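FAD:protein FMN transferase (PDB 5MGY) probably transfers FMN from FAD covalently onto target proteins with the help of magnesium, and matures NosR, which nitrous oxide reduction requires. Local coordinates at residues K25-G30 / R192-S197; E43-Q48 / V164-D169; R170-A173 / S178-V181. One frame throughout, in Å; residues are numbered along the deposited sequence.

Contact 1. Residues K25-G30 / R192-S197; sequences KYVRSG and RKPDGS
Val27, near the end of strand 21-28, puts both of its methyls against the first residues of loop 192-197. CG1 meets Pro194 CG at 4.1 Å, while CG2 lies 4.0 Å from Arg192 O and close to Pro194 CD. The valine and the proline ring run alongside each other, pointing opposite ways. With CG1 anti to the backbone N (chi1 179°), each branch has its own part of the ring to touch. The proline is placed by a type I beta turn from Lys193 to Gly196, closed by Gly196 N to Lys193 O at 3.0 Å. Gly196 has a positive phi of 104°, where a CB would run into the preceding carbonyl O. Overlapping the end of this turn is an Asx turn, in which Asp195 OD2 accepts from Ser197 N at 2.8 Å, and Lys193 N bonds to Ser197 O at 2.9 Å across the base of the loop. Ser178, paired through its backbone with Val27, gives its OG a hydrogen bond with Arg192 O, the same oxygen that the valine methyl approaches. The surface contact is thus small and mostly apolar, the loop held partly by its own bonds and partly by Ser178.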
loop_
_atom_site.group_PDB
_atom_site.type_symbol
_atom_site.label_atom_id
_atom_site.label_comp_id
_atom_site.label_asym_id
_atom_site.label_seq_id
_atom_site.Cartn_x
_atom_site.Cartn_y
_atom_site.Cartn_z
ATOM N N LYS A 25 -4.150 -0.285 18.371
ATOM C CA LYS A 25 -4.731 0.320 19.523
ATOM C C LYS A 25 -6.229 0.108 19.503
ATOM O O LYS A 25 -6.848 0.220 18.472
ATOM C CB LYS A 25 -4.449 1.816 19.498
ATOM C CG LYS A 25 -2.970 2.214 19.654
ATOM C CD LYS A 25 -2.876 3.724 19.721
ATOM C CE LYS A 25 -1.442 4.174 19.745
ATOM N NZ LYS A 25 -1.377 5.662 19.941
ATOM N N TYR A 26 -6.816 -0.203 20.636
ATOM C CA TYR A 26 -8.238 -0.442 20.698
ATOM C C TYR A 26 -8.837 -0.209 22.065
ATOM O O TYR A 26 -8.146 -0.263 23.083
ATOM C CB TYR A 26 -8.544 -1.866 20.245
ATOM C CG TYR A 26 -8.183 -2.957 21.235
ATOM C CD1 TYR A 26 -6.842 -3.326 21.461
ATOM C CD2 TYR A 26 -9.184 -3.647 21.917
ATOM C CE1 TYR A 26 -6.523 -4.337 22.355
ATOM C CE2 TYR A 26 -8.857 -4.662 22.820
ATOM C CZ TYR A 26 -7.539 -4.992 23.043
ATOM O OH TYR A 26 -7.270 -5.967 23.931
ATOM N N VAL A 27 -10.137 0.027 22.064
ATOM C CA VAL A 27 -10.857 0.201 23.288
ATOM C C VAL A 27 -11.338 -1.158 23.677
ATOM O O VAL A 27 -11.977 -1.840 22.910
ATOM C CB VAL A 27 -12.065 1.126 23.107
ATOM C CG1 VAL A 27 -12.839 1.283 24.392
ATOM C CG2 VAL A 27 -11.604 2.470 22.643
ATOM N N ARG A 28 -11.045 -1.542 24.891
ATOM C CA ARG A 28 -11.536 -2.777 25.425
ATOM C C ARG A 28 -12.633 -2.564 26.473
ATOM O O ARG A 28 -12.385 -1.960 27.499
ATOM C CB ARG A 28 -10.381 -3.434 26.071
ATOM C CG ARG A 28 -10.665 -4.853 26.441
ATOM C CD ARG A 28 -9.699 -5.113 27.523
ATOM N NE ARG A 28 -9.424 -6.443 27.898
ATOM C CZ ARG A 28 -8.834 -6.662 29.052
ATOM N NH1 ARG A 28 -8.518 -5.640 29.845
ATOM N NH2 ARG A 28 -8.497 -7.863 29.406
ATOM N N SER A 29 -13.814 -3.115 26.208
ATOM C CA SER A 29 -14.909 -3.126 27.154
ATOM C C SER A 29 -14.892 -4.410 28.003
ATOM O O SER A 29 -14.081 -5.275 27.779
ATOM C CB SER A 29 -16.188 -3.001 26.375
ATOM O OG SER A 29 -16.072 -3.869 25.298
ATOM N N GLY A 30 -15.773 -4.542 28.982
ATOM C CA GLY A 30 -15.786 -5.768 29.837
ATOM C C GLY A 30 -15.906 -7.071 29.031
ATOM O O GLY A 30 -15.189 -8.038 29.279
ATOM N N ARG A 192 -14.561 5.987 18.483
ATOM C CA ARG A 192 -14.014 7.050 19.299
ATOM C C ARG A 192 -13.374 6.475 20.525
ATOM O O ARG A 192 -13.682 5.392 20.894
ATOM C CB ARG A 192 -15.128 8.042 19.647
ATOM C CG ARG A 192 -15.604 8.812 18.403
ATOM C CD ARG A 192 -16.684 9.824 18.698
ATOM N NE ARG A 192 -16.839 10.837 17.658
ATOM C CZ ARG A 192 -16.057 11.915 17.497
ATOM N NH1 ARG A 192 -14.994 12.126 18.275
ATOM N NH2 ARG A 192 -16.324 12.797 16.532
ATOM N N LYS A 193 -12.458 7.200 21.146
ATOM C CA LYS A 193 -11.869 6.785 22.427
ATOM C C LYS A 193 -12.921 6.970 23.575
ATOM O O LYS A 193 -13.983 7.554 23.372
ATOM C CB LYS A 193 -10.533 7.509 22.677
ATOM C CG LYS A 193 -9.479 7.268 21.607
ATOM C CD LYS A 193 -8.106 7.911 21.865
ATOM C CE LYS A 193 -7.507 8.673 20.654
ATOM N NZ LYS A 193 -6.006 8.739 20.667
ATOM N N PRO A 194 -12.661 6.411 24.773
ATOM C CA PRO A 194 -13.674 6.474 25.825
ATOM C C PRO A 194 -14.069 7.913 26.238
ATOM O O PRO A 194 -15.266 8.161 26.342
ATOM C CB PRO A 194 -13.001 5.723 26.977
ATOM C CG PRO A 194 -12.009 4.819 26.295
ATOM C CD PRO A 194 -11.456 5.698 25.242
ATOM N N ASP A 195 -13.100 8.845 26.412
ATOM C CA ASP A 195 -13.433 10.320 26.647
ATOM C C ASP A 195 -14.384 10.962 25.619
ATOM O O ASP A 195 -14.955 12.035 25.878
ATOM C CB ASP A 195 -12.192 11.266 26.900
ATOM C CG ASP A 195 -11.160 11.212 25.833
ATOM O OD1 ASP A 195 -9.966 11.099 26.193
ATOM O OD2 ASP A 195 -11.516 11.276 24.644
ATOM N N GLY A 196 -14.536 10.298 24.464
ATOM C CA GLY A 196 -15.312 10.804 23.343
ATOM C C GLY A 196 -14.479 11.345 22.202
ATOM O O GLY A 196 -15.075 11.629 21.156
ATOM N N SER A 197 -13.142 11.471 22.377
ATOM C CA SER A 197 -12.265 11.996 21.331
ATOM C C SER A 197 -12.145 11.090 20.091
ATOM O O SER A 197 -12.399 9.921 20.175
ATOM C CB SER A 197 -10.888 12.362 21.911
ATOM O OG SER A 197 -9.961 11.343 21.853
#

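Contact 2. Residues E43-Q48 / V164-D169; sequences EAILGQ and VDLVID. Unlike the reference sequence in segment 43-48: Ile45 (reference Leu), Gln48 (reference Glu).
Helices 35-53 and 159-173 approach most closely, within these segments, where Ile45 faces Val167, their CA atoms 7.2 Å apart. Ile45 makes nearly all of the contact on the side of 43-48, and its two branches go to two successive residues of the partner. CG2 rests on Leu166 CB at 4.0 Å. The longer branch reaches past it: CG1 sits beside the backbone N, and the chain runs on extended (chi2 173°), so that CD1 arrives 3.8 Å from Val167 CG2 and 3.9 Å from Val167 CA. Ile45 CD1 therefore touches the backbone of the partner helix as well as a side chain, and the isoleucine crosses both partners at a slant.

Leu166 and Val167 have further neighbours. The leucine also packs on Met79 of helix 78-93, and the valine on Val181 of strand 179-183, which places Val167 between helix 35-53 and the sheet. Asp165, one residue before Leu166, takes a different direction: its carboxylate accepts from Thr267 OG1 and from Leu268 N at the start of helix 267-292, the helix of the magnesium ligand Asp271, whose side chain is about 12 Å from that of Leu166.

Between the two segments themselves the contact is made by methyl and methylene groups, with Ile45 and Val167 buried. Across these segments the pairing rests on the fit of branched aliphatic groups, which sets no direction by itself; a turn further along, Arg170 adds a salt bridge between the same two helices.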
loop_
_atom_site.group_PDB
_atom_site.type_symbol
_atom_site.label_atom_id
_atom_site.label_comp_id
_atom_site.label_asym_id
_atom_site.label_seq_id
_atom_site.Cartn_x
_atom_site.Cartn_y
_atom_site.Cartn_z
ATOM N N GLU A 43 -0.753 -11.723 14.651
ATOM C CA GLU A 43 0.467 -12.373 14.224
ATOM C C GLU A 43 0.161 -13.501 13.279
ATOM O O GLU A 43 0.920 -13.759 12.369
ATOM C CB GLU A 43 1.239 -12.864 15.414
ATOM C CG GLU A 43 2.748 -12.815 15.190
ATOM C CD GLU A 43 3.345 -11.468 15.539
ATOM O OE1 GLU A 43 4.119 -10.937 14.741
ATOM O OE2 GLU A 43 3.054 -10.950 16.637
ATOM N N ALA A 44 -0.961 -14.148 13.502
ATOM C CA ALA A 44 -1.408 -15.230 12.669
ATOM C C ALA A 44 -1.652 -14.727 11.278
ATOM O O ALA A 44 -1.231 -15.333 10.337
ATOM C CB ALA A 44 -2.704 -15.825 13.210
ATOM N N ILE A 45 -2.296 -13.587 11.188
ATOM C CA ILE A 45 -2.683 -13.026 9.926
ATOM C C ILE A 45 -1.462 -12.670 9.135
ATOM O O ILE A 45 -1.429 -12.878 7.943
ATOM C CB ILE A 45 -3.502 -11.766 10.164
ATOM C CG1 ILE A 45 -4.766 -12.170 10.916
ATOM C CG2 ILE A 45 -3.835 -11.035 8.853
ATOM C CD1 ILE A 45 -5.598 -10.993 11.371
ATOM N N LEU A 46 -0.480 -12.105 9.812
ATOM C CA LEU A 46 0.773 -11.729 9.183
ATOM C C LEU A 46 1.580 -12.883 8.735
ATOM O O LEU A 46 2.377 -12.749 7.838
ATOM C CB LEU A 46 1.624 -10.893 10.115
ATOM C CG LEU A 46 1.015 -9.517 10.348
ATOM C CD1 LEU A 46 1.949 -8.670 11.171
ATOM C CD2 LEU A 46 0.705 -8.814 9.015
ATOM N N GLY A 47 1.416 -14.026 9.391
ATOM C CA GLY A 47 2.079 -15.238 8.965
ATOM C C GLY A 47 1.475 -15.744 7.695
ATOM O O GLY A 47 2.220 -16.206 6.861
ATOM N N GLN A 48 0.152 -15.702 7.570
ATOM C CA GLN A 48 -0.458 -16.171 6.372
ATOM C C GLN A 48 -0.022 -15.282 5.200
ATOM O O GLN A 48 0.199 -15.778 4.095
ATOM C CB GLN A 48 -1.946 -16.098 6.433
ATOM C CG GLN A 48 -2.632 -17.131 7.250
ATOM C CD GLN A 48 -4.109 -16.810 7.332
ATOM O OE1 GLN A 48 -4.663 -16.557 8.426
ATOM N NE2 GLN A 48 -4.765 -16.760 6.148
ATOM N N VAL A 164 -4.190 -4.554 7.012
ATOM C CA VAL A 164 -4.904 -3.671 7.912
ATOM C C VAL A 164 -6.387 -4.036 7.865
ATOM O O VAL A 164 -7.057 -4.132 8.909
ATOM C CB VAL A 164 -4.660 -2.196 7.495
ATOM C CG1 VAL A 164 -5.668 -1.222 8.130
ATOM C CG2 VAL A 164 -3.265 -1.783 7.888
ATOM N N ASP A 165 -6.899 -4.254 6.648
ATOM C CA ASP A 165 -8.312 -4.542 6.476
ATOM C C ASP A 165 -8.590 -5.895 7.121
ATOM O O ASP A 165 -9.553 -5.986 7.888
ATOM C CB ASP A 165 -8.787 -4.504 5.016
ATOM C CG ASP A 165 -8.872 -3.092 4.418
ATOM O OD1 ASP A 165 -9.055 -2.091 5.163
ATOM O OD2 ASP A 165 -8.798 -2.957 3.152
ATOM N N LEU A 166 -7.736 -6.897 6.883
ATOM C CA LEU A 166 -7.929 -8.208 7.512
ATOM C C LEU A 166 -7.899 -8.157 9.040
ATOM O O LEU A 166 -8.748 -8.757 9.689
ATOM C CB LEU A 166 -6.948 -9.277 6.993
ATOM C CG LEU A 166 -7.129 -9.710 5.517
ATOM C CD1 LEU A 166 -5.914 -10.571 5.103
ATOM C CD2 LEU A 166 -8.499 -10.360 5.211
ATOM N N VAL A 167 -6.950 -7.438 9.605
ATOM C CA VAL A 167 -6.896 -7.295 11.037
ATOM C C VAL A 167 -8.180 -6.651 11.551
ATOM O O VAL A 167 -8.741 -7.104 12.505
ATOM C CB VAL A 167 -5.656 -6.512 11.488
ATOM C CG1 VAL A 167 -5.752 -6.128 12.966
ATOM C CG2 VAL A 167 -4.423 -7.364 11.240
ATOM N N ILE A 168 -8.666 -5.625 10.884
ATOM C CA ILE A 168 -9.936 -5.012 11.279
ATOM C C ILE A 168 -11.154 -5.962 11.167
ATOM O O ILE A 168 -12.035 -5.925 11.996
ATOM C CB ILE A 168 -10.158 -3.690 10.528
ATOM C CG1 ILE A 168 -9.174 -2.652 11.058
ATOM C CG2 ILE A 168 -11.582 -3.162 10.704
ATOM C CD1 ILE A 168 -9.136 -1.348 10.259
ATOM N N ASP A 169 -11.240 -6.799 10.163
ATOM C CA ASP A 169 -12.366 -7.729 10.118
ATOM C C ASP A 169 -12.363 -8.596 11.388
ATOM O O ASP A 169 -13.423 -8.890 11.944
ATOM C CB ASP A 169 -12.346 -8.592 8.847
ATOM C CG ASP A 169 -12.577 -7.763 7.556
ATOM O OD1 ASP A 169 -13.085 -6.617 7.613
ATOM O OD2 ASP A 169 -12.231 -8.244 6.447
#

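Contact 3. Residues R170-A173 / S178-V181; sequences RLKA and SYLV
Different first torsions bring Leu171 and Tyr179 together. In the leucine, CG lies beside the backbone N (chi1 -57°) and CD1 reaches toward the sheet; in the tyrosine, CG sits between the backbone N and the carbonyl carbon (chi1 57°), which raises the ring from the strand on the side of the helix. Leu171 CD1 settles 3.9 Å from Tyr179 CB, approaching the ring obliquely, and lies 4.1 Å from Val181 CG2, two residues along the strand. One methyl thus bears on both helix-facing residues of segment 178-181.

Lys172 takes the far end of the ring. Straight from CG onward, the lysine chain lies nearly perpendicular to the tyrosine, so that CE comes to the ring edge near its plane, 3.3 Å from Tyr179 OH and 4.0 Å from Tyr179 CE2. The ammonium group of Lys172 forms a salt bridge with Glu190 OE2, and the tyrosine hydroxyl has a weak hydrogen bond with the same oxygen.

Helix 159-173 and strand 179-183 follow one another through a short loop, and the helix folds back over the antiparallel sheet, in which 179-183 runs between strands 21-28 and 186-190. Tyr179 and Val181 face the helix, whereas Leu180 between them points away from it. Replacing Tyr179 with an alanine would probably open a gap beside Leu171, leave Lys172 CE without the ring edge it meets and deprive Glu190 of its weak bond with the hydroxyl. Leu171 is buried and also packs on Leu38 of helix 35-53, whereas Lys172 lies at the exposed margin.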
loop_
_atom_site.group_PDB
_atom_site.type_symbol
_atom_site.label_atom_id
_atom_site.label_comp_id
_atom_site.label_asym_id
_atom_site.label_seq_id
_atom_site.Cartn_x
_atom_site.Cartn_y
_atom_site.Cartn_z
ATOM N N ARG A 170 -11.165 -8.962 11.844
ATOM C CA ARG A 170 -11.002 -9.823 13.007
ATOM C C ARG A 170 -11.281 -9.197 14.321
ATOM O O ARG A 170 -11.780 -9.882 15.198
ATOM C CB ARG A 170 -9.603 -10.398 13.112
ATOM C CG ARG A 170 -9.423 -11.628 12.244
ATOM C CD ARG A 170 -10.406 -12.763 12.535
ATOM N NE ARG A 170 -10.289 -13.322 13.891
ATOM C CZ ARG A 170 -11.183 -14.159 14.438
ATOM N NH1 ARG A 170 -12.284 -14.489 13.753
ATOM N NH2 ARG A 170 -10.998 -14.644 15.676
ATOM N N LEU A 171 -10.882 -7.940 14.489
ATOM C CA LEU A 171 -11.231 -7.173 15.668
ATOM C C LEU A 171 -12.737 -6.973 15.725
ATOM O O LEU A 171 -13.295 -7.045 16.804
ATOM C CB LEU A 171 -10.549 -5.808 15.680
ATOM C CG LEU A 171 -9.047 -5.705 15.593
ATOM C CD1 LEU A 171 -8.668 -4.316 16.041
ATOM C CD2 LEU A 171 -8.355 -6.734 16.442
ATOM N N LYS A 172 -13.377 -6.714 14.580
ATOM C CA LYS A 172 -14.825 -6.566 14.524
ATOM C C LYS A 172 -15.471 -7.880 14.855
ATOM O O LYS A 172 -16.390 -7.926 15.652
ATOM C CB LYS A 172 -15.329 -6.059 13.185
ATOM C CG LYS A 172 -15.143 -4.576 13.027
ATOM C CD LYS A 172 -15.620 -4.017 11.682
ATOM C CE LYS A 172 -15.132 -2.567 11.640
ATOM N NZ LYS A 172 -15.743 -1.783 10.553
ATOM N N ALA A 173 -14.972 -8.953 14.289
ATOM C CA ALA A 173 -15.580 -10.249 14.534
ATOM C C ALA A 173 -15.524 -10.645 16.039
ATOM O O ALA A 173 -16.456 -11.256 16.571
ATOM C CB ALA A 173 -14.954 -11.310 13.626
ATOM N N SER A 178 -13.940 0.217 18.540
ATOM C CA SER A 178 -13.134 1.369 18.350
ATOM C C SER A 178 -11.679 0.937 18.375
ATOM O O SER A 178 -11.272 0.214 19.277
ATOM C CB SER A 178 -13.472 2.366 19.412
ATOM O OG SER A 178 -12.531 3.375 19.341
ATOM N N TYR A 179 -10.904 1.389 17.386
ATOM C CA TYR A 179 -9.531 0.871 17.132
ATOM C C TYR A 179 -8.728 1.785 16.166
ATOM O O TYR A 179 -9.320 2.562 15.402
ATOM C CB TYR A 179 -9.605 -0.552 16.549
ATOM C CG TYR A 179 -10.416 -0.581 15.322
ATOM C CD1 TYR A 179 -9.874 -0.166 14.136
ATOM C CD2 TYR A 179 -11.757 -0.976 15.341
ATOM C CE1 TYR A 179 -10.632 -0.113 12.965
ATOM C CE2 TYR A 179 -12.537 -0.949 14.167
ATOM C CZ TYR A 179 -11.961 -0.503 12.963
ATOM O OH TYR A 179 -12.663 -0.417 11.744
ATOM N N LEU A 180 -7.406 1.685 16.204
ATOM C CA LEU A 180 -6.517 2.313 15.222
ATOM C C LEU A 180 -5.487 1.266 14.947
ATOM O O LEU A 180 -4.756 0.936 15.858
ATOM C CB LEU A 180 -5.801 3.559 15.799
ATOM C CG LEU A 180 -4.504 4.076 15.099
ATOM C CD1 LEU A 180 -4.815 4.524 13.704
ATOM C CD2 LEU A 180 -3.888 5.263 15.801
ATOM N N VAL A 181 -5.421 0.768 13.720
ATOM C CA VAL A 181 -4.507 -0.322 13.366
ATOM C C VAL A 181 -3.478 0.217 12.392
ATOM O O VAL A 181 -3.873 0.673 11.361
ATOM C CB VAL A 181 -5.292 -1.404 12.647
ATOM C CG1 VAL A 181 -4.451 -2.549 12.271
ATOM C CG2 VAL A 181 -6.254 -2.037 13.551
#

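Contact 1 is a surface meeting at one end of the sheet; contacts 2 and 3 are buried. Contacts 2 and 3 share helix 159-173, one using it against helix 35-53 and the other against strand 179-183, and they touch through Val167 CG1 and Val181 CG1, 3.9 Å apart. Contacts 1 and 3 are joined instead by the sheet, since strands 21-28 and 179-183 are neighbours and Lys25 O probably bonds to Leu180 N. Contacts 1 and 2 do not touch. The chemistry follows the position: contact 2 is wholly aliphatic, contact 3 adds an aromatic ring and a lysine at its margin, and contact 1 sets a valine against a proline in a turn bonded within itself.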